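Local coordinates for protein putative hydroxymethylglutaryl-CoA synthase (Streptococcus mutans, PDB 3SQZ) that binds coenzyme A and probably acts as a hydroxymethylglutaryl-CoA synthase, an acyl-transferring enzyme of the thiolase fold, at residues H267-F270 with P271-L275; F339-G342 with S343-A347; F254-L258 with T259-A263. One frame throughout, in Å; residues are numbered along the deposited sequence.

Contact 1: residues H267-F270 with P271-L275; sequences HLPF and PKLAL. With COA (coenzyme A), chain D.
The Phe270 ring lies between Leu273 and coenzyme A. Leu273 CB sits over one face, 3.9 Å from the Phe270 ring centroid, in a CH-pi contact. Over the opposite face comes CEP, a methyl carbon of the pantetheine arm of coenzyme A, 3.5 Å from Phe270 CZ. Lys272 CB meets the edge of the same ring. With chi1 at 55°, Phe270 CG stands between its own backbone N and carbonyl carbon, which turns the ring back over the start of helix 271-279.

Leu268 and Pro269, just before the helix, pack on its first turn. Pro269 CG and Leu273 CD2 meet at 3.6 Å, their side chains crossing at about a right angle. The same Leu273 CD2 is 3.6 Å from S1P, the coenzyme A sulfur. Leu268 CD2 packs on Ala274 CB at 3.6 Å.

Polar links are few. Phe270 is the N-cap residue, and its carbonyl O takes a weak hydrogen bond from Leu273 N (131° at the hydrogen). Bends at chi2, chi3 and chi4 bring Lys272 CD and CE, as well as NZ, close to coenzyme A O8A. Lys272 NZ donates to O8A at 2.9 Å, more weakly to O3B, and also to Gly70 O. His267, at the start of the segment, is a predicted proton donor/acceptor.

The turn therefore meets the ligand at two places. Apolar groups line the pantetheine arm, and a lysine, presumably charged, meets the 3'-phosphate.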
loop_
_atom_site.group_PDB
_atom_site.type_symbol
_atom_site.label_atom_id
_atom_site.label_comp_id
_atom_site.label_asym_id
_atom_site.label_seq_id
_atom_site.Cartn_x
_atom_site.Cartn_y
_atom_site.Cartn_z
ATOM N N HIS A 267 -8.544 -0.389 -3.949
ATOM C CA HIS A 267 -7.657 -1.278 -3.234
ATOM C C HIS A 267 -7.218 -2.401 -4.189
ATOM O O HIS A 267 -8.043 -2.881 -4.984
ATOM C CB HIS A 267 -8.392 -1.829 -2.013
ATOM C CG HIS A 267 -7.656 -2.925 -1.325
ATOM N ND1 HIS A 267 -6.324 -2.819 -0.990
ATOM C CD2 HIS A 267 -8.052 -4.157 -0.933
ATOM C CE1 HIS A 267 -5.931 -3.944 -0.422
ATOM N NE2 HIS A 267 -6.960 -4.770 -0.372
ATOM N N LEU A 268 -5.959 -2.827 -4.100
ATOM C CA LEU A 268 -5.336 -3.686 -5.113
ATOM C C LEU A 268 -4.646 -4.935 -4.553
ATOM O O LEU A 268 -3.426 -5.081 -4.634
ATOM C CB LEU A 268 -4.332 -2.864 -5.939
ATOM C CG LEU A 268 -4.903 -2.188 -7.181
ATOM C CD1 LEU A 268 -3.983 -1.091 -7.685
ATOM C CD2 LEU A 268 -5.114 -3.239 -8.249
ATOM N N PRO A 269 -5.425 -5.861 -3.989
ATOM C CA PRO A 269 -4.811 -7.121 -3.550
ATOM C C PRO A 269 -4.368 -7.960 -4.745
ATOM O O PRO A 269 -3.413 -8.721 -4.647
ATOM C CB PRO A 269 -5.936 -7.811 -2.773
ATOM C CG PRO A 269 -7.190 -7.241 -3.345
ATOM C CD PRO A 269 -6.877 -5.826 -3.756
ATOM N N PHE A 270 -5.082 -7.816 -5.856
ATOM C CA PHE A 270 -4.668 -8.316 -7.163
ATOM C C PHE A 270 -5.489 -7.530 -8.189
ATOM O O PHE A 270 -6.612 -7.125 -7.899
ATOM C CB PHE A 270 -4.823 -9.839 -7.290
ATOM C CG PHE A 270 -6.212 -10.367 -7.000
ATOM C CD1 PHE A 270 -7.060 -10.754 -8.033
ATOM C CD2 PHE A 270 -6.659 -10.516 -5.690
ATOM C CE1 PHE A 270 -8.323 -11.266 -7.768
ATOM C CE2 PHE A 270 -7.925 -11.016 -5.420
ATOM C CZ PHE A 270 -8.754 -11.396 -6.460
ATOM N N PRO A 271 -4.923 -7.268 -9.377
ATOM C CA PRO A 271 -5.616 -6.320 -10.258
ATOM C C PRO A 271 -6.980 -6.782 -10.768
ATOM O O PRO A 271 -7.828 -5.927 -11.005
ATOM C CB PRO A 271 -4.620 -6.110 -11.403
ATOM C CG PRO A 271 -3.292 -6.351 -10.768
ATOM C CD PRO A 271 -3.537 -7.499 -9.815
ATOM N N LYS A 272 -7.211 -8.084 -10.919
ATOM C CA LYS A 272 -8.538 -8.540 -11.329
ATOM C C LYS A 272 -9.646 -8.080 -10.369
ATOM O O LYS A 272 -10.740 -7.724 -10.816
ATOM C CB LYS A 272 -8.569 -10.060 -11.520
ATOM C CG LYS A 272 -9.962 -10.645 -11.751
ATOM C CD LYS A 272 -10.597 -10.182 -13.065
ATOM C CE LYS A 272 -9.944 -10.820 -14.284
ATOM N NZ LYS A 272 -10.092 -12.305 -14.313
ATOM N N LEU A 273 -9.383 -8.075 -9.062
ATOM C CA LEU A 273 -10.410 -7.628 -8.120
ATOM C C LEU A 273 -10.743 -6.154 -8.332
ATOM O O LEU A 273 -11.907 -5.764 -8.312
ATOM C CB LEU A 273 -10.001 -7.896 -6.670
ATOM C CG LEU A 273 -11.078 -7.539 -5.640
ATOM C CD1 LEU A 273 -12.371 -8.290 -5.931
ATOM C CD2 LEU A 273 -10.596 -7.845 -4.229
ATOM N N ALA A 274 -9.713 -5.341 -8.548
ATOM C CA ALA A 274 -9.927 -3.927 -8.808
ATOM C C ALA A 274 -10.722 -3.724 -10.097
ATOM O O ALA A 274 -11.564 -2.834 -10.179
ATOM C CB ALA A 274 -8.612 -3.189 -8.872
ATOM N N LEU A 275 -10.444 -4.542 -11.113
ATOM C CA LEU A 275 -11.205 -4.481 -12.362
ATOM C C LEU A 275 -12.684 -4.810 -12.126
ATOM O O LEU A 275 -13.571 -4.169 -12.685
ATOM C CB LEU A 275 -10.597 -5.417 -13.409
ATOM C CG LEU A 275 -11.344 -5.519 -14.741
ATOM C CD1 LEU A 275 -11.430 -4.166 -15.445
ATOM C CD2 LEU A 275 -10.674 -6.560 -15.628
HETATM N N1A COA D . -7.146 -18.743 -17.820
HETATM C C2A COA D . -7.667 -17.563 -17.421
HETATM N N3A COA D . -8.199 -17.435 -16.150
HETATM C C4A COA D . -8.190 -18.504 -15.308
HETATM C C5A COA D . -7.655 -19.726 -15.713
HETATM C C6A COA D . -7.138 -19.850 -16.947
HETATM N N6A COA D . -6.578 -21.097 -17.376
HETATM N N7A COA D . -7.775 -20.618 -14.678
HETATM C C8A COA D . -8.366 -19.994 -13.654
HETATM N N9A COA D . -8.637 -18.668 -14.078
HETATM C C1B COA D . -9.145 -17.593 -13.237
HETATM C C2B COA D . -10.646 -17.301 -12.964
HETATM O O2B COA D . -11.739 -17.691 -13.665
HETATM C C3B COA D . -10.543 -16.065 -12.088
HETATM O O3B COA D . -11.024 -14.816 -12.396
HETATM P P3B COA D . -12.526 -14.464 -12.324
HETATM O O7A COA D . -12.932 -14.280 -10.815
HETATM O O8A COA D . -12.641 -13.112 -13.096
HETATM O O9A COA D . -13.341 -15.548 -12.981
HETATM C C4B COA D . -9.289 -16.326 -11.344
HETATM O O4B COA D . -8.378 -16.670 -12.408
HETATM C C5B COA D . -9.202 -16.847 -9.950
HETATM O O5B COA D . -9.651 -18.172 -10.045
HETATM P P1A COA D . -9.742 -19.070 -8.746
HETATM O O1A COA D . -10.662 -18.371 -7.668
HETATM O O2A COA D . -10.271 -20.442 -9.111
HETATM O O3A COA D . -8.253 -19.167 -8.187
HETATM P P2A COA D . -7.872 -19.591 -6.705
HETATM O O4A COA D . -8.882 -20.660 -6.144
HETATM O O5A COA D . -6.468 -20.150 -6.696
HETATM O O6A COA D . -7.933 -18.296 -5.767
HETATM C CBP COA D . -7.745 -15.951 -5.160
HETATM C CCP COA D . -7.699 -16.998 -6.245
HETATM C CDP COA D . -9.112 -15.934 -4.563
HETATM C CEP COA D . -7.437 -14.587 -5.728
HETATM C CAP COA D . -6.715 -16.324 -4.131
HETATM O OAP COA D . -5.439 -16.099 -4.576
HETATM C C9P COA D . -6.953 -15.660 -2.789
HETATM O O9P COA D . -7.834 -16.024 -2.016
HETATM N N8P COA D . -6.018 -14.574 -2.444
HETATM C C7P COA D . -6.229 -13.742 -1.275
HETATM C C6P COA D . -7.382 -12.770 -1.414
HETATM C C5P COA D . -7.501 -11.801 -0.237
HETATM O O5P COA D . -6.553 -11.557 0.473
HETATM N N4P COA D . -8.747 -11.109 -0.040
HETATM C C3P COA D . -8.858 -10.093 1.018
HETATM C C2P COA D . -8.992 -8.666 0.566
HETATM S S1P COA D . -10.165 -8.359 -0.714
#

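Contact 2: residues F339-G342 with S343-A347; sequences FSYG and SGAVA. With COA (coenzyme A), chain D.
Tyr341 CG is anti to the backbone N (chi1 -179°), and this carries the ring along the hairpin end toward Ser343 and Ala345. Tyr341 OH comes 3.5 Å from Ala345 CB. Tyr341 CE2 lies 3.6 Å from Ser343 N. Phe339 has a similar chi1, 168°, and Phe339 CE1 reaches Ala347 CB at 3.7 Å.

Two backbone hydrogen bonds close the turn. Gly342 N donates to Val346 O at 2.8 Å, and Val346 N donates back to Gly342 O at 2.9 Å. Gly342 and Val346 are thus an antiparallel hydrogen-bonded pair. Tyr341 and Ala347 form the next, non-hydrogen-bonded pair. Beside it, Ala347 CA makes a CA-H...O contact with Ser340 O. In the loop joining the two strands, the peptide bond between Gly344 and Ala345 is cis.

Asp218 OD1 is hydrogen-bonded to Tyr341 OH and, in one of two Ser343 conformers, to Ser343 OG. Ser343 N is hydrogen-bonded to OD2 of the oxidised cysteine at position 145. Tyr341 CE2 is 3.9 Å from coenzyme A S1P.

This is the tight end of the beta hairpin 335-342/346-354, placed at the thiol end of the coenzyme A pocket in a thiolase-fold enzyme.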
loop_
_atom_site.group_PDB
_atom_site.type_symbol
_atom_site.label_atom_id
_atom_site.label_comp_id
_atom_site.label_asym_id
_atom_site.label_seq_id
_atom_site.Cartn_x
_atom_site.Cartn_y
_atom_site.Cartn_z
ATOM N N PHE A 339 -11.434 4.242 -3.433
ATOM C CA PHE A 339 -12.177 3.248 -2.669
ATOM C C PHE A 339 -11.222 2.386 -1.878
ATOM O O PHE A 339 -10.475 1.581 -2.449
ATOM C CB PHE A 339 -12.997 2.316 -3.560
ATOM C CG PHE A 339 -13.529 1.105 -2.813
ATOM C CD1 PHE A 339 -14.523 1.253 -1.850
ATOM C CD2 PHE A 339 -13.033 -0.167 -3.053
ATOM C CE1 PHE A 339 -15.022 0.158 -1.155
ATOM C CE2 PHE A 339 -13.532 -1.259 -2.354
ATOM C CZ PHE A 339 -14.526 -1.099 -1.408
ATOM N N SER A 340 -11.246 2.561 -0.567
ATOM C CA SER A 340 -10.416 1.781 0.331
ATOM C C SER A 340 -11.228 0.653 0.944
ATOM O O SER A 340 -12.391 0.837 1.284
ATOM C CB SER A 340 -9.862 2.695 1.427
ATOM O OG SER A 340 -9.027 1.996 2.336
ATOM N N TYR A 341 -10.611 -0.517 1.047
ATOM C CA TYR A 341 -11.215 -1.669 1.697
ATOM C C TYR A 341 -10.212 -2.310 2.633
ATOM O O TYR A 341 -9.004 -2.323 2.372
ATOM C CB TYR A 341 -11.663 -2.710 0.660
ATOM C CG TYR A 341 -12.339 -3.961 1.228
ATOM C CD1 TYR A 341 -13.687 -3.952 1.568
ATOM C CD2 TYR A 341 -11.632 -5.147 1.409
ATOM C CE1 TYR A 341 -14.310 -5.079 2.073
ATOM C CE2 TYR A 341 -12.249 -6.293 1.917
ATOM C CZ TYR A 341 -13.589 -6.248 2.255
ATOM O OH TYR A 341 -14.232 -7.358 2.765
ATOM N N GLY A 342 -10.727 -2.843 3.730
ATOM C CA GLY A 342 -9.971 -3.734 4.584
ATOM C C GLY A 342 -10.890 -4.864 4.994
ATOM O O GLY A 342 -12.046 -4.643 5.342
ATOM N N SER A 343 -10.378 -6.082 4.962
ATOM C CA SER A 343 -11.146 -7.238 5.392
ATOM C C SER A 343 -11.580 -7.138 6.846
ATOM O O SER A 343 -10.942 -6.460 7.663
ATOM C CB SER A 343 -10.330 -8.506 5.168
ATOM O OG SER A 343 -10.221 -8.795 3.783
ATOM N N GLY A 344 -12.671 -7.812 7.166
ATOM C CA GLY A 344 -13.122 -7.861 8.535
ATOM C C GLY A 344 -14.417 -7.180 8.957
ATOM O O GLY A 344 -14.991 -7.651 9.932
ATOM N N ALA A 345 -14.916 -6.105 8.328
ATOM C CA ALA A 345 -14.403 -5.377 7.175
ATOM C C ALA A 345 -14.790 -3.909 7.343
ATOM O O ALA A 345 -15.819 -3.588 7.948
ATOM C CB ALA A 345 -15.016 -5.921 5.875
ATOM N N VAL A 346 -13.971 -3.030 6.775
ATOM C CA VAL A 346 -14.214 -1.595 6.778
ATOM C C VAL A 346 -13.892 -1.068 5.391
ATOM O O VAL A 346 -12.892 -1.472 4.790
ATOM C CB VAL A 346 -13.325 -0.875 7.827
ATOM C CG1 VAL A 346 -13.539 0.635 7.797
ATOM C CG2 VAL A 346 -13.591 -1.434 9.222
ATOM N N ALA A 347 -14.747 -0.190 4.875
ATOM C CA ALA A 347 -14.508 0.444 3.585
ATOM C C ALA A 347 -14.671 1.942 3.719
ATOM O O ALA A 347 -15.375 2.415 4.608
ATOM C CB ALA A 347 -15.466 -0.093 2.537
HETATM N N1A COA D . -7.146 -18.743 -17.820
HETATM C C2A COA D . -7.667 -17.563 -17.421
HETATM N N3A COA D . -8.199 -17.435 -16.150
HETATM C C4A COA D . -8.190 -18.504 -15.308
HETATM C C5A COA D . -7.655 -19.726 -15.713
HETATM C C6A COA D . -7.138 -19.850 -16.947
HETATM N N6A COA D . -6.578 -21.097 -17.376
HETATM N N7A COA D . -7.775 -20.618 -14.678
HETATM C C8A COA D . -8.366 -19.994 -13.654
HETATM N N9A COA D . -8.637 -18.668 -14.078
HETATM C C1B COA D . -9.145 -17.593 -13.237
HETATM C C2B COA D . -10.646 -17.301 -12.964
HETATM O O2B COA D . -11.739 -17.691 -13.665
HETATM C C3B COA D . -10.543 -16.065 -12.088
HETATM O O3B COA D . -11.024 -14.816 -12.396
HETATM P P3B COA D . -12.526 -14.464 -12.324
HETATM O O7A COA D . -12.932 -14.280 -10.815
HETATM O O8A COA D . -12.641 -13.112 -13.096
HETATM O O9A COA D . -13.341 -15.548 -12.981
HETATM C C4B COA D . -9.289 -16.326 -11.344
HETATM O O4B COA D . -8.378 -16.670 -12.408
HETATM C C5B COA D . -9.202 -16.847 -9.950
HETATM O O5B COA D . -9.651 -18.172 -10.045
HETATM P P1A COA D . -9.742 -19.070 -8.746
HETATM O O1A COA D . -10.662 -18.371 -7.668
HETATM O O2A COA D . -10.271 -20.442 -9.111
HETATM O O3A COA D . -8.253 -19.167 -8.187
HETATM P P2A COA D . -7.872 -19.591 -6.705
HETATM O O4A COA D . -8.882 -20.660 -6.144
HETATM O O5A COA D . -6.468 -20.150 -6.696
HETATM O O6A COA D . -7.933 -18.296 -5.767
HETATM C CBP COA D . -7.745 -15.951 -5.160
HETATM C CCP COA D . -7.699 -16.998 -6.245
HETATM C CDP COA D . -9.112 -15.934 -4.563
HETATM C CEP COA D . -7.437 -14.587 -5.728
HETATM C CAP COA D . -6.715 -16.324 -4.131
HETATM O OAP COA D . -5.439 -16.099 -4.576
HETATM C C9P COA D . -6.953 -15.660 -2.789
HETATM O O9P COA D . -7.834 -16.024 -2.016
HETATM N N8P COA D . -6.018 -14.574 -2.444
HETATM C C7P COA D . -6.229 -13.742 -1.275
HETATM C C6P COA D . -7.382 -12.770 -1.414
HETATM C C5P COA D . -7.501 -11.801 -0.237
HETATM O O5P COA D . -6.553 -11.557 0.473
HETATM N N4P COA D . -8.747 -11.109 -0.040
HETATM C C3P COA D . -8.858 -10.093 1.018
HETATM C C2P COA D . -8.992 -8.666 0.566
HETATM S S1P COA D . -10.165 -8.359 -0.714
#

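Contact 3: residues F254-L258 with T259-A263; sequences FDVSL and TDFAA
A short 3-10 turn lies in the loop between helix 232-254 and strand 263-266, and Ser257 and Asp260 bond to each other across it. Ser257 N donates to Asp260 OD2 at 2.8 Å, with 158° at the hydrogen. The donor meets the anti side of the carboxylate oxygen, 29° out of its plane. In return, Asp260 N donates to Ser257 O at 3.0 Å. With chi1 at -68°, Asp260 CG lies beside its own backbone N, and the carboxylate can reach back to Ser257.

One step on, Phe261 N donates to Leu258 O at 3.1 Å. In one of the two conformers of Ser257, its OG is 3.0 Å from Thr259 OG1. In that conformer a water also bridges Ser257 OG and Asp260 OD2. The water donates to Asp260 OD2 at 2.8 Å.

Apolar contact is lighter. Val256 CG2 approaches the edge of the Phe261 ring, 4.2 Å from Phe261 CE2. Outside the turn, Leu258 and Phe261 both touch Trp247 of helix 232-254.

The bonds thus join residues 257 to 261 within the loop. Asp260 OD2 receives a backbone N-H and a water together, which would be expected to favour the ionised carboxylate.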
loop_
_atom_site.group_PDB
_atom_site.type_symbol
_atom_site.label_atom_id
_atom_site.label_comp_id
_atom_site.label_asym_id
_atom_site.label_seq_id
_atom_site.Cartn_x
_atom_site.Cartn_y
_atom_site.Cartn_z
ATOM N N PHE A 254 -23.349 13.423 -0.939
ATOM C CA PHE A 254 -22.448 14.469 -1.416
ATOM C C PHE A 254 -22.757 15.020 -2.801
ATOM O O PHE A 254 -22.040 15.888 -3.299
ATOM C CB PHE A 254 -20.998 13.999 -1.321
ATOM C CG PHE A 254 -20.590 13.636 0.071
ATOM C CD1 PHE A 254 -20.686 14.574 1.087
ATOM C CD2 PHE A 254 -20.133 12.363 0.375
ATOM C CE1 PHE A 254 -20.322 14.256 2.381
ATOM C CE2 PHE A 254 -19.771 12.037 1.673
ATOM C CZ PHE A 254 -19.861 12.987 2.676
ATOM N N ASP A 255 -23.836 14.529 -3.399
ATOM C CA ASP A 255 -24.302 15.029 -4.692
ATOM C C ASP A 255 -23.215 14.976 -5.763
ATOM O O ASP A 255 -22.903 15.981 -6.403
ATOM C CB ASP A 255 -24.851 16.451 -4.561
ATOM C CG ASP A 255 -25.533 16.931 -5.826
ATOM O OD1 ASP A 255 -26.066 16.084 -6.577
ATOM O OD2 ASP A 255 -25.537 18.158 -6.068
ATOM N N VAL A 256 -22.653 13.793 -5.960
ATOM C CA VAL A 256 -21.677 13.581 -7.013
ATOM C C VAL A 256 -22.045 12.351 -7.818
ATOM O O VAL A 256 -22.902 11.554 -7.418
ATOM C CB VAL A 256 -20.250 13.400 -6.459
ATOM C CG1 VAL A 256 -19.797 14.660 -5.734
ATOM C CG2 VAL A 256 -20.182 12.176 -5.552
ATOM N N SER A 257 -21.388 12.218 -8.962
ATOM C CA SER A 257 -21.527 11.000 -9.730
ATOM C C SER A 257 -20.213 10.680 -10.405
ATOM O O SER A 257 -19.223 11.396 -10.239
ATOM C CB SER A 257 -22.644 11.123 -10.755
ATOM O OG SER A 257 -22.234 11.970 -11.804
ATOM N N LEU A 258 -20.193 9.561 -11.114
ATOM C CA LEU A 258 -18.979 9.090 -11.754
ATOM C C LEU A 258 -18.367 10.189 -12.618
ATOM O O LEU A 258 -17.147 10.341 -12.667
ATOM C CB LEU A 258 -19.286 7.857 -12.610
ATOM C CG LEU A 258 -19.934 6.648 -11.922
ATOM C CD1 LEU A 258 -20.611 5.752 -12.953
ATOM C CD2 LEU A 258 -18.921 5.861 -11.096
ATOM N N THR A 259 -19.216 10.966 -13.284
ATOM C CA THR A 259 -18.744 11.964 -14.238
ATOM C C THR A 259 -18.020 13.155 -13.599
ATOM O O THR A 259 -17.428 13.974 -14.303
ATOM C CB THR A 259 -19.892 12.470 -15.141
ATOM O OG1 THR A 259 -20.978 12.916 -14.324
ATOM C CG2 THR A 259 -20.386 11.362 -16.075
ATOM N N ASP A 260 -18.050 13.250 -12.274
ATOM C CA ASP A 260 -17.308 14.312 -11.595
ATOM C C ASP A 260 -15.821 13.999 -11.469
ATOM O O ASP A 260 -15.024 14.863 -11.105
ATOM C CB ASP A 260 -17.909 14.585 -10.219
ATOM C CG ASP A 260 -19.287 15.197 -10.309
ATOM O OD1 ASP A 260 -19.455 16.151 -11.096
ATOM O OD2 ASP A 260 -20.208 14.720 -9.618
ATOM N N PHE A 261 -15.446 12.769 -11.803
ATOM C CA PHE A 261 -14.090 12.295 -11.559
ATOM C C PHE A 261 -13.373 11.918 -12.842
ATOM O O PHE A 261 -13.991 11.444 -13.793
ATOM C CB PHE A 261 -14.139 11.124 -10.581
ATOM C CG PHE A 261 -14.779 11.491 -9.284
ATOM C CD1 PHE A 261 -14.059 12.191 -8.332
ATOM C CD2 PHE A 261 -16.114 11.213 -9.042
ATOM C CE1 PHE A 261 -14.647 12.577 -7.146
ATOM C CE2 PHE A 261 -16.708 11.596 -7.855
ATOM C CZ PHE A 261 -15.974 12.280 -6.910
ATOM N N ALA A 262 -12.064 12.142 -12.859
ATOM C CA ALA A 262 -11.236 11.800 -14.004
ATOM C C ALA A 262 -10.653 10.398 -13.876
ATOM O O ALA A 262 -10.188 9.832 -14.863
ATOM C CB ALA A 262 -10.119 12.818 -14.156
ATOM N N ALA A 263 -10.664 9.851 -12.660
ATOM C CA ALA A 263 -10.110 8.530 -12.386
ATOM C C ALA A 263 -10.699 8.003 -11.089
ATOM O O ALA A 263 -11.048 8.780 -10.183
ATOM C CB ALA A 263 -8.596 8.592 -12.278
HETATM O O HOH W 1 -22.787 14.797 -10.695
#

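In the fold
Along the chain the order is contact 3, contact 1, contact 2. Contact 3 runs into the start of strand 263-266, and contact 1 leaves that strand for helix 271-279; their centres are 21 Å apart. Contact 2 ends the neighbouring strand 335-342, which runs parallel to 263-266 at the margin of the mixed sheet. Contacts 1 and 2 have centres 13 Å apart. They touch through a probable hydrogen bond from His267 N to Phe339 O, and both meet coenzyme A. The two strands thus end at the ligand. Contact 3 lies away from the annotated sites. Its centre is 21 Å from that of contact 2, and the two do not touch.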